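Long-range contacts in proline dehydrogenase (Bradyrhizobium japonicum USDA 110, PDB 3HAZ), which probably oxidises proline to glutamate in two steps, joining an FAD-dependent proline dehydrogenase and an NAD-dependent aldehyde dehydrogenase in one chain: residues Tyr14-Ala19 with Tyr316-Ser321; Thr350-Ala355 with Tyr363-Arg368. All blocks are in the same frame, centred on the assembly; numbering follows the deposited sequence.

Contact 1: residues Tyr14-Ala19 with Tyr316-Ser321. With FAD (flavin-adenine dinucleotide), chain C.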
loop_
_atom_site.group_PDB
_atom_site.type_symbol
_atom_site.label_atom_id
_atom_site.label_comp_id
_atom_site.label_asym_id
_atom_site.label_seq_id
_atom_site.Cartn_x
_atom_site.Cartn_y
_atom_site.Cartn_z
ATOM N N TYR A 14 -12.884 -22.895 34.142
ATOM C CA TYR A 14 -13.860 -21.949 33.612
ATOM C C TYR A 14 -13.713 -21.679 32.120
ATOM O O TYR A 14 -14.699 -21.675 31.386
ATOM C CB TYR A 14 -13.768 -20.625 34.379
ATOM C CG TYR A 14 -15.032 -19.790 34.343
ATOM C CD1 TYR A 14 -16.138 -20.134 35.119
ATOM C CD2 TYR A 14 -15.117 -18.654 33.545
ATOM C CE1 TYR A 14 -17.291 -19.372 35.101
ATOM C CE2 TYR A 14 -16.267 -17.886 33.519
ATOM C CZ TYR A 14 -17.351 -18.250 34.301
ATOM O OH TYR A 14 -18.498 -17.488 34.281
ATOM N N ALA A 15 -12.484 -21.441 31.675
ATOM C CA ALA A 15 -12.244 -21.030 30.293
ATOM C C ALA A 15 -11.013 -21.688 29.677
ATOM O O ALA A 15 -10.051 -21.004 29.341
ATOM C CB ALA A 15 -12.112 -19.511 30.212
ATOM N N PRO A 16 -11.046 -23.018 29.512
ATOM C CA PRO A 16 -9.908 -23.729 28.911
ATOM C C PRO A 16 -9.666 -23.334 27.454
ATOM O O PRO A 16 -10.510 -22.680 26.833
ATOM C CB PRO A 16 -10.314 -25.205 29.010
ATOM C CG PRO A 16 -11.800 -25.200 29.160
ATOM C CD PRO A 16 -12.161 -23.918 29.856
ATOM N N ASP A 17 -8.514 -23.739 26.925
ATOM C CA ASP A 17 -8.077 -23.373 25.576
ATOM C C ASP A 17 -8.904 -24.044 24.479
ATOM O O ASP A 17 -9.026 -25.269 24.440
ATOM C CB ASP A 17 -6.595 -23.724 25.405
ATOM C CG ASP A 17 -6.122 -23.596 23.969
ATOM O OD1 ASP A 17 -6.263 -22.503 23.377
ATOM O OD2 ASP A 17 -5.595 -24.596 23.436
ATOM N N ASP A 18 -9.453 -23.231 23.580
ATOM C CA ASP A 18 -10.329 -23.723 22.521
ATOM C C ASP A 18 -9.651 -24.775 21.645
ATOM O O ASP A 18 -10.257 -25.790 21.298
ATOM C CB ASP A 18 -10.803 -22.568 21.635
ATOM C CG ASP A 18 -11.590 -21.518 22.404
ATOM O OD1 ASP A 18 -11.079 -20.995 23.422
ATOM O OD2 ASP A 18 -12.718 -21.202 21.974
ATOM N N ALA A 19 -8.398 -24.512 21.284
ATOM C CA ALA A 19 -7.647 -25.364 20.365
ATOM C C ALA A 19 -7.544 -26.806 20.846
ATOM O O ALA A 19 -7.762 -27.744 20.077
ATOM C CB ALA A 19 -6.257 -24.784 20.128
ATOM N N TYR A 316 -22.709 -24.423 24.312
ATOM C CA TYR A 316 -21.780 -23.380 23.887
ATOM C C TYR A 316 -20.717 -23.103 24.948
ATOM O O TYR A 316 -19.763 -22.374 24.705
ATOM C CB TYR A 316 -22.490 -22.108 23.385
ATOM C CG TYR A 316 -23.112 -21.174 24.417
ATOM C CD1 TYR A 316 -23.255 -21.540 25.756
ATOM C CD2 TYR A 316 -23.597 -19.926 24.023
ATOM C CE1 TYR A 316 -23.846 -20.664 26.682
ATOM C CE2 TYR A 316 -24.189 -19.052 24.929
ATOM C CZ TYR A 316 -24.314 -19.426 26.258
ATOM O OH TYR A 316 -24.904 -18.549 27.149
ATOM N N GLN A 317 -20.876 -23.722 26.116
ATOM C CA GLN A 317 -19.877 -23.614 27.180
ATOM C C GLN A 317 -18.864 -24.743 27.086
ATOM O O GLN A 317 -19.221 -25.897 26.844
ATOM C CB GLN A 317 -20.533 -23.647 28.559
ATOM C CG GLN A 317 -21.441 -22.471 28.863
ATOM C CD GLN A 317 -21.502 -22.176 30.349
ATOM O OE1 GLN A 317 -20.472 -22.132 31.025
ATOM N NE2 GLN A 317 -22.706 -21.956 30.864
ATOM N N LYS A 318 -17.596 -24.407 27.286
ATOM C CA LYS A 318 -16.542 -25.408 27.282
ATOM C C LYS A 318 -16.751 -26.438 28.394
ATOM O O LYS A 318 -16.326 -27.585 28.267
ATOM C CB LYS A 318 -15.175 -24.727 27.398
ATOM C CG LYS A 318 -14.972 -23.605 26.368
ATOM C CD LYS A 318 -13.671 -22.842 26.614
ATOM C CE LYS A 318 -13.454 -21.757 25.551
ATOM N NZ LYS A 318 -12.354 -20.802 25.926
ATOM N N ARG A 319 -17.433 -26.037 29.465
ATOM C CA ARG A 319 -17.692 -26.939 30.596
ATOM C C ARG A 319 -18.845 -27.916 30.358
ATOM O O ARG A 319 -19.130 -28.756 31.207
ATOM C CB ARG A 319 -17.969 -26.139 31.875
ATOM C CG ARG A 319 -16.755 -25.415 32.453
ATOM C CD ARG A 319 -17.152 -24.529 33.628
ATOM N NE ARG A 319 -18.050 -23.456 33.212
ATOM C CZ ARG A 319 -18.640 -22.602 34.043
ATOM N NH1 ARG A 319 -18.427 -22.687 35.351
ATOM N NH2 ARG A 319 -19.446 -21.662 33.563
ATOM N N ALA A 320 -19.498 -27.815 29.206
ATOM C CA ALA A 320 -20.726 -28.580 28.958
ATOM C C ALA A 320 -20.576 -30.090 29.184
ATOM O O ALA A 320 -21.405 -30.712 29.854
ATOM C CB ALA A 320 -21.254 -28.296 27.560
ATOM N N SER A 321 -19.522 -30.682 28.628
ATOM C CA SER A 321 -19.332 -32.124 28.742
ATOM C C SER A 321 -19.161 -32.558 30.203
ATOM O O SER A 321 -19.630 -33.629 30.601
ATOM C CB SER A 321 -18.140 -32.586 27.896
ATOM O OG SER A 321 -18.086 -34.004 27.834
HETATM P PA FAD C . -28.383 -22.028 15.646
HETATM O O1A FAD C . -28.609 -20.822 14.566
HETATM O O2A FAD C . -27.896 -23.257 15.022
HETATM O O5B FAD C . -27.282 -21.544 16.740
HETATM C C5B FAD C . -27.486 -20.315 17.376
HETATM C C4B FAD C . -26.526 -20.183 18.566
HETATM O O4B FAD C . -25.080 -20.662 18.427
HETATM C C3B FAD C . -26.638 -19.314 19.665
HETATM O O3B FAD C . -27.898 -19.178 20.299
HETATM C C2B FAD C . -25.383 -19.567 20.461
HETATM O O2B FAD C . -25.506 -20.373 21.618
HETATM C C1B FAD C . -24.373 -20.021 19.468
HETATM N N9A FAD C . -23.521 -19.018 18.855
HETATM C C8A FAD C . -23.886 -17.966 18.021
HETATM N N7A FAD C . -22.741 -17.316 17.647
HETATM C C5A FAD C . -21.653 -17.982 18.258
HETATM C C6A FAD C . -20.169 -17.739 18.228
HETATM N N6A FAD C . -19.613 -16.631 17.460
HETATM N N1A FAD C . -19.353 -18.529 18.892
HETATM C C2A FAD C . -19.861 -19.614 19.633
HETATM N N3A FAD C . -21.287 -19.846 19.664
HETATM C C4A FAD C . -22.136 -19.021 18.969
HETATM N N1 FAD C . -30.447 -21.445 26.243
HETATM C C2 FAD C . -29.897 -21.227 27.483
HETATM O O2 FAD C . -28.707 -20.541 27.589
HETATM N N3 FAD C . -30.589 -21.674 28.660
HETATM C C4 FAD C . -31.790 -22.317 28.550
HETATM O O4 FAD C . -32.431 -22.812 29.693
HETATM C C4X FAD C . -32.364 -22.551 27.253
HETATM N N5 FAD C . -33.673 -23.262 27.116
HETATM C C5X FAD C . -34.226 -23.477 25.830
HETATM C C6 FAD C . -35.517 -24.169 25.699
HETATM C C7 FAD C . -36.064 -24.387 24.413
HETATM C C7M FAD C . -37.410 -25.083 24.291
HETATM C C8 FAD C . -35.341 -23.929 23.204
HETATM C C8M FAD C . -35.914 -24.148 21.794
HETATM C C9 FAD C . -34.107 -23.268 23.334
HETATM C C9A FAD C . -33.533 -23.029 24.670
HETATM N N10 FAD C . -32.249 -22.340 24.814
HETATM C C10 FAD C . -31.693 -22.123 26.130
HETATM C "C1'" FAD C . -31.390 -22.000 23.634
HETATM C "C2'" FAD C . -31.578 -20.583 23.035
HETATM O "O2'" FAD C . -32.791 -20.008 23.508
HETATM C "C3'" FAD C . -31.514 -20.674 21.502
HETATM O "O3'" FAD C . -32.746 -21.175 20.993
HETATM C "C4'" FAD C . -30.344 -21.590 20.991
HETATM O "O4'" FAD C . -29.094 -21.397 21.557
HETATM C "C5'" FAD C . -30.275 -21.634 19.441
HETATM O "O5'" FAD C . -29.650 -22.809 18.950
HETATM P P FAD C . -30.147 -23.383 17.475
HETATM O O1P FAD C . -29.384 -24.832 17.159
HETATM O O2P FAD C . -31.609 -23.513 17.464
HETATM O O3P FAD C . -29.817 -22.212 16.386
HETATM O O HOH W 1 -17.205 -22.912 30.528
HETATM O O HOH W 2 -13.451 -19.158 23.581
#

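Contact 2: residues Thr350-Ala355 with Tyr363-Arg368. With FAD (flavin-adenine dinucleotide), chain C; SO4 (sulfate ion), chain F.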
loop_
_atom_site.group_PDB
_atom_site.type_symbol
_atom_site.label_atom_id
_atom_site.label_comp_id
_atom_site.label_asym_id
_atom_site.label_seq_id
_atom_site.Cartn_x
_atom_site.Cartn_y
_atom_site.Cartn_z
ATOM N N THR A 350 -23.524 -11.719 26.064
ATOM C CA THR A 350 -23.334 -11.338 27.455
ATOM C C THR A 350 -22.055 -11.942 28.018
ATOM O O THR A 350 -21.298 -11.264 28.710
ATOM C CB THR A 350 -24.555 -11.724 28.308
ATOM O OG1 THR A 350 -25.673 -10.939 27.884
ATOM C CG2 THR A 350 -24.295 -11.470 29.785
ATOM N N GLU A 351 -21.799 -13.211 27.711
ATOM C CA GLU A 351 -20.595 -13.854 28.224
ATOM C C GLU A 351 -19.329 -13.189 27.687
ATOM O O GLU A 351 -18.347 -13.045 28.408
ATOM C CB GLU A 351 -20.587 -15.351 27.900
ATOM C CG GLU A 351 -21.800 -16.117 28.421
ATOM C CD GLU A 351 -21.961 -16.046 29.930
ATOM O OE1 GLU A 351 -22.980 -16.564 30.437
ATOM O OE2 GLU A 351 -21.078 -15.478 30.611
ATOM N N ILE A 352 -19.354 -12.776 26.422
ATOM C CA ILE A 352 -18.191 -12.123 25.836
ATOM C C ILE A 352 -17.943 -10.800 26.556
ATOM O O ILE A 352 -16.831 -10.518 26.990
ATOM C CB ILE A 352 -18.364 -11.861 24.314
ATOM C CG1 ILE A 352 -18.598 -13.174 23.562
ATOM C CG2 ILE A 352 -17.144 -11.118 23.741
ATOM C CD1 ILE A 352 -17.580 -14.249 23.866
ATOM N N LYS A 353 -18.992 -9.995 26.684
ATOM C CA LYS A 353 -18.860 -8.676 27.285
ATOM C C LYS A 353 -18.368 -8.798 28.719
ATOM O O LYS A 353 -17.428 -8.110 29.123
ATOM C CB LYS A 353 -20.192 -7.913 27.234
ATOM C CG LYS A 353 -20.106 -6.467 27.746
ATOM C CD LYS A 353 -21.380 -5.699 27.434
ATOM C CE LYS A 353 -21.296 -4.255 27.922
ATOM N NZ LYS A 353 -22.589 -3.533 27.707
ATOM N N ARG A 354 -18.991 -9.692 29.482
ATOM C CA ARG A 354 -18.638 -9.846 30.887
ATOM C C ARG A 354 -17.176 -10.231 31.082
ATOM O O ARG A 354 -16.491 -9.687 31.946
ATOM C CB ARG A 354 -19.534 -10.886 31.560
ATOM C CG ARG A 354 -20.920 -10.380 31.909
ATOM C CD ARG A 354 -21.754 -11.513 32.468
ATOM N NE ARG A 354 -23.036 -11.054 32.988
ATOM C CZ ARG A 354 -23.758 -11.737 33.867
ATOM N NH1 ARG A 354 -24.915 -11.250 34.301
ATOM N NH2 ARG A 354 -23.316 -12.907 34.313
ATOM N N ALA A 355 -16.710 -11.197 30.302
ATOM C CA ALA A 355 -15.353 -11.689 30.471
ATOM C C ALA A 355 -14.347 -10.578 30.149
ATOM O O ALA A 355 -13.310 -10.468 30.793
ATOM C CB ALA A 355 -15.114 -12.926 29.606
ATOM N N TYR A 363 -12.621 -16.926 27.762
ATOM C CA TYR A 363 -14.079 -16.997 27.644
ATOM C C TYR A 363 -14.610 -18.383 28.011
ATOM O O TYR A 363 -14.039 -19.395 27.603
ATOM C CB TYR A 363 -14.510 -16.651 26.215
ATOM C CG TYR A 363 -14.060 -15.280 25.770
ATOM C CD1 TYR A 363 -12.972 -15.119 24.908
ATOM C CD2 TYR A 363 -14.706 -14.139 26.228
ATOM C CE1 TYR A 363 -12.553 -13.846 24.507
ATOM C CE2 TYR A 363 -14.299 -12.873 25.834
ATOM C CZ TYR A 363 -13.229 -12.730 24.979
ATOM O OH TYR A 363 -12.852 -11.459 24.603
ATOM N N PRO A 364 -15.711 -18.435 28.781
ATOM C CA PRO A 364 -16.308 -19.721 29.172
ATOM C C PRO A 364 -17.087 -20.357 28.021
ATOM O O PRO A 364 -17.472 -21.529 28.096
ATOM C CB PRO A 364 -17.261 -19.335 30.308
ATOM C CG PRO A 364 -17.613 -17.901 30.048
ATOM C CD PRO A 364 -16.407 -17.281 29.384
ATOM N N VAL A 365 -17.324 -19.578 26.972
ATOM C CA VAL A 365 -18.043 -20.060 25.803
ATOM C C VAL A 365 -17.096 -20.105 24.621
ATOM O O VAL A 365 -16.090 -19.396 24.604
ATOM C CB VAL A 365 -19.213 -19.131 25.425
ATOM C CG1 VAL A 365 -20.366 -19.268 26.420
ATOM C CG2 VAL A 365 -18.733 -17.680 25.330
ATOM N N PHE A 366 -17.411 -20.941 23.636
ATOM C CA PHE A 366 -16.680 -20.910 22.376
ATOM C C PHE A 366 -16.945 -19.568 21.694
ATOM O O PHE A 366 -17.955 -18.914 21.970
ATOM C CB PHE A 366 -17.092 -22.086 21.484
ATOM C CG PHE A 366 -16.864 -23.438 22.127
ATOM C CD1 PHE A 366 -15.576 -23.935 22.296
ATOM C CD2 PHE A 366 -17.931 -24.199 22.567
ATOM C CE1 PHE A 366 -15.364 -25.173 22.891
ATOM C CE2 PHE A 366 -17.727 -25.430 23.169
ATOM C CZ PHE A 366 -16.441 -25.920 23.331
ATOM N N THR A 367 -16.035 -19.148 20.821
ATOM C CA THR A 367 -16.197 -17.868 20.138
ATOM C C THR A 367 -16.418 -18.022 18.641
ATOM O O THR A 367 -16.666 -17.037 17.945
ATOM C CB THR A 367 -15.013 -16.916 20.394
ATOM O OG1 THR A 367 -13.779 -17.625 20.240
ATOM C CG2 THR A 367 -15.092 -16.335 21.803
ATOM N N ARG A 368 -16.306 -19.249 18.139
ATOM C CA ARG A 368 -16.743 -19.531 16.776
ATOM C C ARG A 368 -17.999 -20.395 16.803
ATOM O O ARG A 368 -18.062 -21.392 17.521
ATOM C CB ARG A 368 -15.637 -20.204 15.957
ATOM C CG ARG A 368 -14.542 -19.241 15.512
ATOM C CD ARG A 368 -13.602 -19.883 14.502
ATOM N NE ARG A 368 -14.285 -20.231 13.258
ATOM C CZ ARG A 368 -13.682 -20.770 12.202
ATOM N NH1 ARG A 368 -12.378 -21.018 12.238
ATOM N NH2 ARG A 368 -14.380 -21.060 11.112
HETATM P PA FAD C . -28.383 -22.028 15.646
HETATM O O1A FAD C . -28.609 -20.822 14.566
HETATM O O2A FAD C . -27.896 -23.257 15.022
HETATM O O5B FAD C . -27.282 -21.544 16.740
HETATM C C5B FAD C . -27.486 -20.315 17.376
HETATM C C4B FAD C . -26.526 -20.183 18.566
HETATM O O4B FAD C . -25.080 -20.662 18.427
HETATM C C3B FAD C . -26.638 -19.314 19.665
HETATM O O3B FAD C . -27.898 -19.178 20.299
HETATM C C2B FAD C . -25.383 -19.567 20.461
HETATM O O2B FAD C . -25.506 -20.373 21.618
HETATM C C1B FAD C . -24.373 -20.021 19.468
HETATM N N9A FAD C . -23.521 -19.018 18.855
HETATM C C8A FAD C . -23.886 -17.966 18.021
HETATM N N7A FAD C . -22.741 -17.316 17.647
HETATM C C5A FAD C . -21.653 -17.982 18.258
HETATM C C6A FAD C . -20.169 -17.739 18.228
HETATM N N6A FAD C . -19.613 -16.631 17.460
HETATM N N1A FAD C . -19.353 -18.529 18.892
HETATM C C2A FAD C . -19.861 -19.614 19.633
HETATM N N3A FAD C . -21.287 -19.846 19.664
HETATM C C4A FAD C . -22.136 -19.021 18.969
HETATM N N1 FAD C . -30.447 -21.445 26.243
HETATM C C2 FAD C . -29.897 -21.227 27.483
HETATM O O2 FAD C . -28.707 -20.541 27.589
HETATM N N3 FAD C . -30.589 -21.674 28.660
HETATM C C4 FAD C . -31.790 -22.317 28.550
HETATM O O4 FAD C . -32.431 -22.812 29.693
HETATM C C4X FAD C . -32.364 -22.551 27.253
HETATM N N5 FAD C . -33.673 -23.262 27.116
HETATM C C5X FAD C . -34.226 -23.477 25.830
HETATM C C6 FAD C . -35.517 -24.169 25.699
HETATM C C7 FAD C . -36.064 -24.387 24.413
HETATM C C7M FAD C . -37.410 -25.083 24.291
HETATM C C8 FAD C . -35.341 -23.929 23.204
HETATM C C8M FAD C . -35.914 -24.148 21.794
HETATM C C9 FAD C . -34.107 -23.268 23.334
HETATM C C9A FAD C . -33.533 -23.029 24.670
HETATM N N10 FAD C . -32.249 -22.340 24.814
HETATM C C10 FAD C . -31.693 -22.123 26.130
HETATM C "C1'" FAD C . -31.390 -22.000 23.634
HETATM C "C2'" FAD C . -31.578 -20.583 23.035
HETATM O "O2'" FAD C . -32.791 -20.008 23.508
HETATM C "C3'" FAD C . -31.514 -20.674 21.502
HETATM O "O3'" FAD C . -32.746 -21.175 20.993
HETATM C "C4'" FAD C . -30.344 -21.590 20.991
HETATM O "O4'" FAD C . -29.094 -21.397 21.557
HETATM C "C5'" FAD C . -30.275 -21.634 19.441
HETATM O "O5'" FAD C . -29.650 -22.809 18.950
HETATM P P FAD C . -30.147 -23.383 17.475
HETATM O O1P FAD C . -29.384 -24.832 17.159
HETATM O O2P FAD C . -31.609 -23.513 17.464
HETATM O O3P FAD C . -29.817 -22.212 16.386
HETATM S S SO4 F . -17.863 -19.770 11.880
HETATM O O1 SO4 F . -17.186 -20.467 10.786
HETATM O O2 SO4 F . -16.953 -18.823 12.524
HETATM O O3 SO4 F . -19.006 -19.047 11.332
HETATM O O4 SO4 F . -18.305 -20.757 12.856
#

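Contact 1: residues Tyr14-Ala19 with Tyr316-Ser321
The guanidinium of Arg-319 takes the ring of Tyr-14 on one face: Tyr-14 CD1 stands 3.4 Å from Arg-319 NH1, offset toward the rim, and the planes differ by 56°, too much for a parallel stack. Arg-319 NH2 donates to Gln-317 OE1 (2.8 Å), on a lone pair of the amide oxygen but tilted 18° out of the guanidinium plane, and Arg-319 NE to a water at 2.9 Å near Tyr-14 O; these bonds hold the guanidinium's turn. Arg-319 sits in a type I beta turn, Gln-317 to Ala-320, which leads from strand 309-314 into helix 320-333 of the TIM barrel. Loop residues 14-16 ahead of helix 18-28, and Asp-18 in its first turn, meet it. Lys-318 reaches across, its chain extended beyond CG: Lys-318 CD passes Pro-16 CD at 3.7 Å, the side chains sliding by in opposite directions. Its amine has four acceptors for three N-H, so not all can be fully served: Lys-318 NZ donates to Pro-16 O at 2.8 Å, nearly head-on, to Tyr-363 O, and in a salt bridge to Asp-18 OD1, also 2.8 Å, from 40° above the carboxylate plane. The fourth acceptor, a second water, donates to Asp-18 OD2 at 2.7 Å.

Contact 2: residues Thr350-Ala355 with Tyr363-Arg368
Tyr-363 turns the edge of its ring toward the backbone of a helix: CE2 lies 3.6 Å from Ile-352 O, and that oxygen is in the ring plane. The contact is otherwise apolar and buried. Ala-355 CB reaches Tyr-363 CD2 at 3.6 Å, while Ile-352 CD1 meets the same CD2 at 3.7 Å, the two side chains crossing at about a right angle. With CG1 anti to its carbonyl carbon (chi1 -59°), Ile-352 sends CD1 onward to Val-365 CG2 and to Thr-367 CG2 (3.8 Å). Val-365 CG2 also touches Glu-351 CB at 3.9 Å. The polar ends are served by other partners: Tyr-363 OH by Pro-503 O, Thr-367 OG1 by His-499 N and Glu-351 OE1 by Ala-284 N. At the far end, Arg-368 NH2 meets O1 of a sulfate, probably from the crystallisation liquor, at 2.9 Å, nearly straight (172°), and its NE donates to O2. With an alanine here both donors would go, probably leaving the sulfate more weakly held and the carbonyls of Ala-490 and Ala-496 without a mate. The FAD adenine amine N6A donates to Thr-367 O at 3.0 Å, which identifies the loop between helices 348-357 and 369-384 as part of the adenine site of this TIM-barrel flavoenzyme.

Contact 1 lies at the surface and contact 2 is buried, and their chemistry follows: a charged pair, waters and a guanidinium over a ring in the first, mostly hydrocarbon packing against a helix in the second. The two adjoin, with centres about 10 Å apart. Segment 363-368 of contact 2 is where the two meet: Lys-318 NZ probably donates to Tyr-363 O at 2.8 Å, and Phe-366 N to Tyr-316 O at 3.0 Å. The loop therefore has helix 348-357 packed against it in contact 2 and the turn before helix 320-333 bonded to it from contact 1. Both contacts touch FAD, Tyr-316 at the ribose hydroxyl O2B and segment 363-368 at the adenine.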